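Local coordinates for BepC protein (Bartonella tribocorum, PDB 4WGJ) that probably transfers AMP from ATP to threonine or tyrosine hydroxyls of target proteins through its Fic domain, the part in this chain, which holds the ATP analogue AMPPNP, at residues K101-P106 against M196-S201; N141-F146 against P203-F208; L64-L69 against G160-M165. One frame throughout, in Å; residues are numbered along the deposited sequence.

Contact 1: residues K101-P106 against M196-S201. With ANP (phosphoaminophosphonic acid-adenylate ester), chain B.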
# COMPACT_ATOMS: atom_id res chain seq x y z
N LYS A 101 -13.33 0.25 10.13
CA LYS A 101 -14.36 0.47 11.14
C LYS A 101 -15.51 1.28 10.56
O LYS A 101 -15.30 2.31 9.92
CB LYS A 101 -13.78 1.18 12.37
N GLY A 102 -16.73 0.80 10.76
CA GLY A 102 -17.91 1.50 10.30
C GLY A 102 -18.31 1.17 8.87
O GLY A 102 -19.25 1.76 8.34
N TYR A 103 -17.59 0.24 8.25
CA TYR A 103 -17.90 -0.19 6.88
C TYR A 103 -18.10 -1.69 6.78
O TYR A 103 -17.56 -2.45 7.58
CB TYR A 103 -16.80 0.26 5.91
CG TYR A 103 -16.84 1.75 5.69
CD1 TYR A 103 -17.69 2.31 4.75
CD2 TYR A 103 -16.06 2.60 6.47
CE1 TYR A 103 -17.75 3.68 4.57
CE2 TYR A 103 -16.11 3.97 6.29
CZ TYR A 103 -16.95 4.50 5.34
OH TYR A 103 -17.00 5.86 5.16
N GLU A 104 -18.87 -2.11 5.78
CA GLU A 104 -19.27 -3.51 5.65
C GLU A 104 -18.25 -4.37 4.90
O GLU A 104 -18.03 -5.52 5.26
CB GLU A 104 -20.62 -3.61 4.94
CG GLU A 104 -21.80 -3.14 5.79
CD GLU A 104 -23.11 -3.16 5.03
OE1 GLU A 104 -23.10 -3.39 3.80
OE2 GLU A 104 -24.17 -2.95 5.67
N ALA A 105 -17.64 -3.81 3.85
CA ALA A 105 -16.76 -4.60 2.99
C ALA A 105 -15.35 -4.71 3.55
O ALA A 105 -14.71 -3.69 3.81
CB ALA A 105 -16.73 -4.00 1.59
N PRO A 106 -14.87 -5.95 3.74
CA PRO A 106 -13.51 -6.15 4.24
C PRO A 106 -12.47 -6.08 3.14
O PRO A 106 -12.79 -6.20 1.95
CB PRO A 106 -13.56 -7.57 4.81
CG PRO A 106 -14.56 -8.27 3.94
CD PRO A 106 -15.59 -7.22 3.56
N MET A 196 -14.20 0.54 -3.18
CA MET A 196 -14.20 -0.74 -2.49
C MET A 196 -15.49 -1.01 -1.73
O MET A 196 -15.96 -2.15 -1.68
CB MET A 196 -13.02 -0.83 -1.53
CG MET A 196 -12.87 -2.21 -0.92
SD MET A 196 -11.41 -2.33 0.10
CE MET A 196 -12.16 -2.94 1.61
N GLN A 197 -16.06 0.03 -1.13
CA GLN A 197 -17.29 -0.15 -0.36
C GLN A 197 -18.55 -0.09 -1.22
O GLN A 197 -19.54 -0.77 -0.92
CB GLN A 197 -17.40 0.91 0.75
CG GLN A 197 -16.29 0.85 1.78
CD GLN A 197 -16.23 -0.46 2.52
OE1 GLN A 197 -17.26 -1.08 2.80
NE2 GLN A 197 -15.01 -0.91 2.84
N TYR A 198 -18.51 0.72 -2.27
CA TYR A 198 -19.74 1.02 -3.00
C TYR A 198 -19.73 0.62 -4.47
O TYR A 198 -20.73 0.78 -5.17
CB TYR A 198 -20.05 2.51 -2.85
CG TYR A 198 -20.20 2.90 -1.40
CD1 TYR A 198 -21.02 2.16 -0.55
CD2 TYR A 198 -19.50 3.97 -0.86
CE1 TYR A 198 -21.16 2.49 0.78
CE2 TYR A 198 -19.62 4.30 0.48
CZ TYR A 198 -20.46 3.56 1.29
OH TYR A 198 -20.60 3.88 2.63
N GLY A 199 -18.61 0.08 -4.94
CA GLY A 199 -18.52 -0.41 -6.31
C GLY A 199 -18.53 0.69 -7.35
O GLY A 199 -18.92 0.47 -8.49
N ASN A 200 -18.09 1.89 -6.95
CA ASN A 200 -18.05 3.05 -7.83
C ASN A 200 -16.61 3.46 -8.10
O ASN A 200 -15.97 4.07 -7.23
CB ASN A 200 -18.82 4.22 -7.22
CG ASN A 200 -18.67 5.50 -8.02
OD1 ASN A 200 -18.35 5.49 -9.21
ND2 ASN A 200 -18.91 6.63 -7.36
N SER A 201 -16.10 3.15 -9.29
CA SER A 201 -14.70 3.42 -9.61
C SER A 201 -14.46 4.80 -10.22
O SER A 201 -13.31 5.18 -10.48
CB SER A 201 -14.18 2.34 -10.57
OG SER A 201 -14.93 2.36 -11.77
PG ANP B . -2.20 6.52 4.58
O1G ANP B . -0.89 7.35 4.33
O2G ANP B . -3.24 7.46 5.13
O3G ANP B . -2.69 5.93 3.20
PB ANP B . -1.16 3.89 5.52
O1B ANP B . -0.07 4.14 4.54
O2B ANP B . -0.62 3.39 6.89
N3B ANP B . -2.02 5.31 5.79
PA ANP B . -3.17 1.95 5.82
O1A ANP B . -3.71 2.73 6.96
O2A ANP B . -2.70 0.53 6.13
O3A ANP B . -2.07 2.73 4.97
O5' ANP B . -4.30 1.89 4.70
C5' ANP B . -4.91 3.13 4.27
C4' ANP B . -5.63 2.95 2.96
O4' ANP B . -6.96 2.40 3.20
C3' ANP B . -5.84 4.25 2.18
O3' ANP B . -5.59 4.10 0.79
C2' ANP B . -7.31 4.59 2.47
O2' ANP B . -7.90 5.40 1.47
C1' ANP B . -7.91 3.19 2.52
N9 ANP B . -9.19 3.13 3.22
C8 ANP B . -9.56 3.83 4.34
N7 ANP B . -10.78 3.60 4.74
C5 ANP B . -11.27 2.70 3.81
C6 ANP B . -12.52 2.06 3.66
N6 ANP B . -13.55 2.24 4.49
N1 ANP B . -12.67 1.21 2.62
C2 ANP B . -11.65 1.02 1.78
N3 ANP B . -10.43 1.57 1.82
C4 ANP B . -10.30 2.40 2.86
O HOH W 1 -20.07 -0.23 3.78

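Contact 2: residues N141-F146 against P203-F208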
# COMPACT_ATOMS: atom_id res chain seq x y z
N ASN A 141 -5.87 2.25 -16.75
CA ASN A 141 -5.30 0.98 -16.29
C ASN A 141 -4.65 1.08 -14.92
O ASN A 141 -4.75 0.15 -14.11
CB ASN A 141 -4.28 0.47 -17.30
CG ASN A 141 -4.94 -0.17 -18.50
OD1 ASN A 141 -5.29 -1.35 -18.47
ND2 ASN A 141 -5.14 0.60 -19.56
N ALA A 142 -4.00 2.21 -14.64
CA ALA A 142 -3.34 2.41 -13.35
C ALA A 142 -4.34 2.47 -12.21
O ALA A 142 -4.07 1.95 -11.13
CB ALA A 142 -2.48 3.68 -13.38
N ALA A 143 -5.50 3.09 -12.45
CA ALA A 143 -6.58 3.09 -11.48
C ALA A 143 -6.99 1.66 -11.11
O ALA A 143 -7.21 1.36 -9.94
CB ALA A 143 -7.78 3.85 -12.01
N ASP A 144 -7.11 0.79 -12.12
CA ASP A 144 -7.48 -0.60 -11.87
C ASP A 144 -6.41 -1.30 -11.03
O ASP A 144 -6.72 -2.06 -10.11
CB ASP A 144 -7.68 -1.37 -13.19
CG ASP A 144 -8.93 -0.95 -13.95
OD1 ASP A 144 -9.91 -0.49 -13.32
OD2 ASP A 144 -8.94 -1.09 -15.19
N VAL A 145 -5.15 -1.05 -11.36
CA VAL A 145 -4.06 -1.68 -10.61
C VAL A 145 -4.10 -1.21 -9.16
O VAL A 145 -3.95 -2.00 -8.21
CB VAL A 145 -2.68 -1.34 -11.23
CG1 VAL A 145 -1.55 -1.77 -10.30
CG2 VAL A 145 -2.53 -2.02 -12.56
N PHE A 146 -4.31 0.08 -8.97
CA PHE A 146 -4.30 0.64 -7.63
C PHE A 146 -5.46 0.11 -6.80
O PHE A 146 -5.30 -0.19 -5.61
CB PHE A 146 -4.37 2.16 -7.70
CG PHE A 146 -4.21 2.84 -6.38
CD1 PHE A 146 -3.00 2.79 -5.70
CD2 PHE A 146 -5.26 3.55 -5.83
CE1 PHE A 146 -2.84 3.44 -4.47
CE2 PHE A 146 -5.13 4.19 -4.60
CZ PHE A 146 -3.92 4.15 -3.93
N PRO A 203 -14.63 7.98 -9.06
CA PRO A 203 -13.71 8.89 -8.36
C PRO A 203 -12.24 8.47 -8.48
O PRO A 203 -11.37 9.34 -8.62
CB PRO A 203 -14.18 8.79 -6.91
CG PRO A 203 -15.65 8.52 -7.02
CD PRO A 203 -15.75 7.57 -8.19
N MET A 204 -11.97 7.17 -8.46
CA MET A 204 -10.59 6.71 -8.57
C MET A 204 -10.07 6.96 -9.99
O MET A 204 -8.92 7.36 -10.18
CB MET A 204 -10.46 5.23 -8.20
CG MET A 204 -9.02 4.77 -8.08
SD MET A 204 -8.21 5.50 -6.65
CE MET A 204 -8.95 4.54 -5.33
N LYS A 205 -10.91 6.69 -10.99
CA LYS A 205 -10.55 6.99 -12.38
C LYS A 205 -10.20 8.46 -12.54
O LYS A 205 -9.19 8.81 -13.17
CB LYS A 205 -11.69 6.62 -13.32
CG LYS A 205 -11.99 5.13 -13.37
CD LYS A 205 -10.88 4.35 -14.04
CE LYS A 205 -11.22 2.86 -14.10
NZ LYS A 205 -10.08 2.07 -14.62
N ASP A 206 -11.03 9.33 -11.96
CA ASP A 206 -10.80 10.76 -12.01
C ASP A 206 -9.49 11.12 -11.33
O ASP A 206 -8.73 11.96 -11.82
CB ASP A 206 -11.95 11.54 -11.36
CG ASP A 206 -13.25 11.45 -12.16
OD1 ASP A 206 -13.23 10.98 -13.31
OD2 ASP A 206 -14.29 11.88 -11.62
N LEU A 207 -9.24 10.50 -10.18
CA LEU A 207 -8.03 10.75 -9.41
C LEU A 207 -6.80 10.45 -10.26
O LEU A 207 -5.88 11.27 -10.36
CB LEU A 207 -8.02 9.92 -8.13
CG LEU A 207 -6.80 10.04 -7.22
CD1 LEU A 207 -6.59 11.49 -6.82
CD2 LEU A 207 -6.99 9.17 -5.98
N PHE A 208 -6.78 9.28 -10.89
CA PHE A 208 -5.60 8.94 -11.68
C PHE A 208 -5.46 9.79 -12.94
O PHE A 208 -4.35 10.05 -13.39
CB PHE A 208 -5.58 7.44 -11.99
CG PHE A 208 -4.93 6.65 -10.90
CD1 PHE A 208 -5.62 6.35 -9.74
CD2 PHE A 208 -3.58 6.31 -10.98
CE1 PHE A 208 -5.01 5.67 -8.69
CE2 PHE A 208 -2.95 5.64 -9.94
CZ PHE A 208 -3.67 5.31 -8.79

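Contact 3: residues L64-L69 against G160-M165. With ANP (phosphoaminophosphonic acid-adenylate ester), chain B; GLY (glycine), chain D.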
# COMPACT_ATOMS: atom_id res chain seq x y z
N LEU A 64 9.27 -5.12 -0.99
CA LEU A 64 10.53 -4.35 -0.96
C LEU A 64 10.23 -2.88 -0.71
O LEU A 64 10.92 -2.19 0.06
CB LEU A 64 11.30 -4.52 -2.27
CG LEU A 64 12.44 -3.51 -2.49
CD1 LEU A 64 13.55 -3.72 -1.47
CD2 LEU A 64 12.97 -3.60 -3.92
N ILE A 65 9.20 -2.38 -1.38
CA ILE A 65 8.75 -1.01 -1.15
C ILE A 65 8.36 -0.83 0.31
O ILE A 65 8.79 0.13 0.97
CB ILE A 65 7.58 -0.65 -2.06
CG1 ILE A 65 8.10 -0.45 -3.49
CG2 ILE A 65 6.88 0.62 -1.56
CD1 ILE A 65 6.98 -0.33 -4.53
N HIS A 66 7.57 -1.77 0.83
CA HIS A 66 7.09 -1.62 2.20
C HIS A 66 8.27 -1.64 3.18
O HIS A 66 8.34 -0.81 4.10
CB HIS A 66 6.05 -2.70 2.54
CG HIS A 66 5.33 -2.46 3.83
ND1 HIS A 66 5.78 -2.96 5.03
CD2 HIS A 66 4.21 -1.76 4.11
CE1 HIS A 66 4.96 -2.60 5.99
NE2 HIS A 66 3.99 -1.86 5.46
N TRP A 67 9.22 -2.56 2.96
CA TRP A 67 10.39 -2.61 3.83
C TRP A 67 11.16 -1.29 3.75
O TRP A 67 11.56 -0.71 4.77
CB TRP A 67 11.33 -3.78 3.46
CG TRP A 67 12.49 -3.86 4.42
CD1 TRP A 67 12.52 -4.52 5.61
CD2 TRP A 67 13.76 -3.22 4.28
NE1 TRP A 67 13.74 -4.33 6.22
CE2 TRP A 67 14.52 -3.54 5.43
CE3 TRP A 67 14.34 -2.42 3.29
CZ2 TRP A 67 15.82 -3.09 5.61
CZ3 TRP A 67 15.64 -1.97 3.47
CH2 TRP A 67 16.36 -2.30 4.62
N SER A 68 11.37 -0.82 2.53
CA SER A 68 12.14 0.40 2.33
C SER A 68 11.52 1.61 3.03
O SER A 68 12.22 2.44 3.62
CB SER A 68 12.28 0.68 0.82
OG SER A 68 12.98 -0.38 0.18
N LEU A 69 10.20 1.72 2.97
CA LEU A 69 9.51 2.84 3.59
C LEU A 69 9.39 2.69 5.10
O LEU A 69 9.42 3.69 5.82
CB LEU A 69 8.11 3.01 2.98
CG LEU A 69 8.12 3.37 1.50
CD1 LEU A 69 6.69 3.62 1.01
CD2 LEU A 69 8.99 4.60 1.24
N GLY A 160 -1.41 2.20 2.18
CA GLY A 160 -1.59 3.35 1.30
C GLY A 160 -0.26 3.86 0.80
O GLY A 160 -0.07 4.07 -0.40
N ARG A 161 0.67 4.07 1.71
CA ARG A 161 1.96 4.61 1.31
C ARG A 161 2.73 3.64 0.41
O ARG A 161 3.32 4.05 -0.59
CB ARG A 161 2.76 5.02 2.54
CG ARG A 161 2.24 6.35 3.12
CD ARG A 161 2.70 6.64 4.54
NE ARG A 161 2.00 5.81 5.52
CZ ARG A 161 2.21 5.87 6.83
NH1 ARG A 161 3.12 6.72 7.31
NH2 ARG A 161 1.53 5.07 7.65
N ALA A 162 2.70 2.35 0.73
CA ALA A 162 3.40 1.41 -0.14
C ALA A 162 2.74 1.32 -1.52
O ALA A 162 3.42 1.28 -2.55
CB ALA A 162 3.48 0.04 0.51
N ASN A 163 1.41 1.27 -1.54
CA ASN A 163 0.68 1.17 -2.79
C ASN A 163 0.88 2.40 -3.67
O ASN A 163 1.01 2.29 -4.90
CB ASN A 163 -0.82 0.99 -2.51
CG ASN A 163 -1.16 -0.38 -1.97
OD1 ASN A 163 -0.36 -1.31 -2.05
ND2 ASN A 163 -2.37 -0.51 -1.41
N ARG A 164 0.87 3.58 -3.06
CA ARG A 164 1.09 4.80 -3.84
C ARG A 164 2.51 4.82 -4.44
O ARG A 164 2.69 5.19 -5.60
CB ARG A 164 0.82 6.04 -2.99
CG ARG A 164 -0.67 6.11 -2.61
CD ARG A 164 -1.11 7.46 -2.11
NE ARG A 164 -0.48 7.85 -0.86
CZ ARG A 164 -0.93 7.50 0.35
NH1 ARG A 164 -2.02 6.75 0.49
NH2 ARG A 164 -0.27 7.92 1.42
N MET A 165 3.50 4.40 -3.67
CA MET A 165 4.85 4.33 -4.23
C MET A 165 4.94 3.29 -5.36
O MET A 165 5.61 3.51 -6.37
CB MET A 165 5.88 4.01 -3.13
CG MET A 165 7.30 3.86 -3.65
SD MET A 165 7.94 5.39 -4.41
CE MET A 165 7.89 6.49 -3.01
PG ANP B . -2.20 6.52 4.58
O1G ANP B . -0.89 7.35 4.33
O2G ANP B . -3.24 7.46 5.13
O3G ANP B . -2.69 5.93 3.20
PB ANP B . -1.16 3.89 5.52
O1B ANP B . -0.07 4.14 4.54
O2B ANP B . -0.62 3.39 6.89
N3B ANP B . -2.02 5.31 5.79
PA ANP B . -3.17 1.95 5.82
O1A ANP B . -3.71 2.73 6.96
O2A ANP B . -2.70 0.53 6.13
O3A ANP B . -2.07 2.73 4.97
O5' ANP B . -4.30 1.89 4.70
C5' ANP B . -4.91 3.13 4.27
C4' ANP B . -5.63 2.95 2.96
O4' ANP B . -6.96 2.40 3.20
C3' ANP B . -5.84 4.25 2.18
O3' ANP B . -5.59 4.10 0.79
C2' ANP B . -7.31 4.59 2.47
O2' ANP B . -7.90 5.40 1.47
C1' ANP B . -7.91 3.19 2.52
N9 ANP B . -9.19 3.13 3.22
C8 ANP B . -9.56 3.83 4.34
N7 ANP B . -10.78 3.60 4.74
C5 ANP B . -11.27 2.70 3.81
C6 ANP B . -12.52 2.06 3.66
N6 ANP B . -13.55 2.24 4.49
N1 ANP B . -12.67 1.21 2.62
C2 ANP B . -11.65 1.02 1.78
N3 ANP B . -10.43 1.57 1.82
C4 ANP B . -10.30 2.40 2.86
N GLY D . -3.35 10.34 2.22
CA GLY D . -2.59 11.37 1.53
C GLY D . -2.44 11.06 0.05
O GLY D . -1.81 11.80 -0.70
OXT GLY D . -2.96 10.05 -0.42

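Contact 1: residues K101-P106 against M196-S201
The carboxamide oxygen of Q197 is gripped by two donors: the backbone amide of A105, with A105 N 2.9 Å from Q197 OE1, and a water that also accepts from the amide of E104. The A105 N-H lies in the carbonyl plane and uses a lone pair of OE1. At the other end of the same amide, Q197 NE2 gives one hydrogen to A105 O at 3.0 Å, close to the amide plane, and another to N1 of the AMPPNP adenine, where the N-H...N angle is 161°. This pair of hydrogen bonds to A105 fixes the flip of the carboxamide, so that NH2, and not oxygen, faces the base. A bend at chi2 (-61°) turns the amide so that both its ends reach A105. Its CD rests against CB of Y103, and the Y103 ring and Q197 amide planes stand 49° apart. Over one face of the tyrosine ring, toward its rim, sits the adenine amino group, with ANP N6 3.2 Å from Y103 CD2. The hydroxyl of Y198 meets the edge of the same ring, OH lying 3.5 Å from Y103 CE1. M196 carries SD to 3.8 Å from ANP C2, and its methyl continues to the carbonyls of A105 and P106. Loop and helix end thus close round the adenine from different sides, forming the base-recognition end of the nucleotide pocket of this Fic domain.

Contact 2: residues N141-F146 against P203-F208
Segments 141-146 and 203-208, on helices 135-152 and 202-211, run with their N-to-C directions 122° apart and their axes 8.7 Å apart, A143 facing K205 at the point where the backbones come nearest. This is helix-on-helix packing in the mainly helical body of the Fic domain, and it includes a Met-aromatic contact between M204 and F146. Small residues on the first helix let the large ones of the second lie close. The ring of F208 lies flat over the backbone turn A142-A143, with A143 CA over the face, 4.0 Å from the ring centroid, a CH-pi contact. CB of A142 approaches the same ring at CD2, and CZ of F208 pushes against the base of F146, 3.4 Å from F146 CB. The two phenyl planes are inclined obliquely, at 52°. F146 points its CG anti to the backbone N (chi1 -174°), which sends its ring past F208 toward M204. There the sulfur sits at the ring edge, M204 SD 3.6 Å from F146 CD2, while the methionine chain is bent twice, at chi2 and chi3, to bring its methyl to the same edge. Further packing from M167 of helix 159-174 and M188 of helix 185-198 encloses F146. Toward the surface the contact turns polar. In the conformer described, K205 passes its CD over the methyl of A143, donates to the carbonyl oxygen of E140 and forms a salt bridge to D144, which it meets from above the carboxylate plane, with K205 NZ 2.9 Å from D144 OD1.

Contact 3: residues L64-L69 against G160-M165
I65 and L69, one turn apart on helix 59-70, both lay methyl groups on the backbone of helix 159-174 around A162. The CG2 branch of I65 lies 3.7 Å from A162 O and also touches CB of M165, 3.9 Å away. L69 comes from the next turn: its CD1 sits 3.8 Å from R161 O and reaches across to the same methionine. H66 meets the A162 methyl from another direction, with an edge of its ring, H66 CD2 lying 4.1 Å from A162 CB. That imidazole is held elsewhere, ND1 accepting from the G78 amide and NE2 donating to the K157 carbonyl, while F155 and F70 stack with it.

A neighbouring side of helix 159-174 carries R161 and R164 of the Fic motif, HPFRKGNGRANR. In R161 the side-chain NE and the backbone N both grip one beta-phosphate oxygen, R161 NE lying 2.8 Å from ANP O1B in a nearly straight bond (173°). Its NH2 takes O2B. R164 turns the edge of its guanidinium to the gamma-phosphate, NH1 to O3G and NH2 to O1G, while a bound glycine places OXT over one face, 3.2 Å above the plane. One helix therefore divides its chemistry: apolar residues pack on helix 59-70, and the arginines would probably offset the negative charge of the triphosphate chain, while the N-H groups of G160 and R161 hydrogen-bond its oxygens.

How the contacts relate
Of the segments in contact, 64-69 on helix 59-70 comes first; about 90 residues later contact 3 closes a loop back on it from helix 159-174. The loop 101-106 and helix 135-152 follow within that span, and their partners lie beyond it, so all three contacts cross one another and none nests. Contact 1 closes a loop from 101-106 to the end of helix 185-198, and contact 2 another, bringing helix 202-211 back onto helix 135-152. Contacts 2 and 3 meet where F146 packs on N163 and R164. Contacts 1 and 3 do not touch, yet both reach AMPPNP, one at the adenine and one at the phosphates.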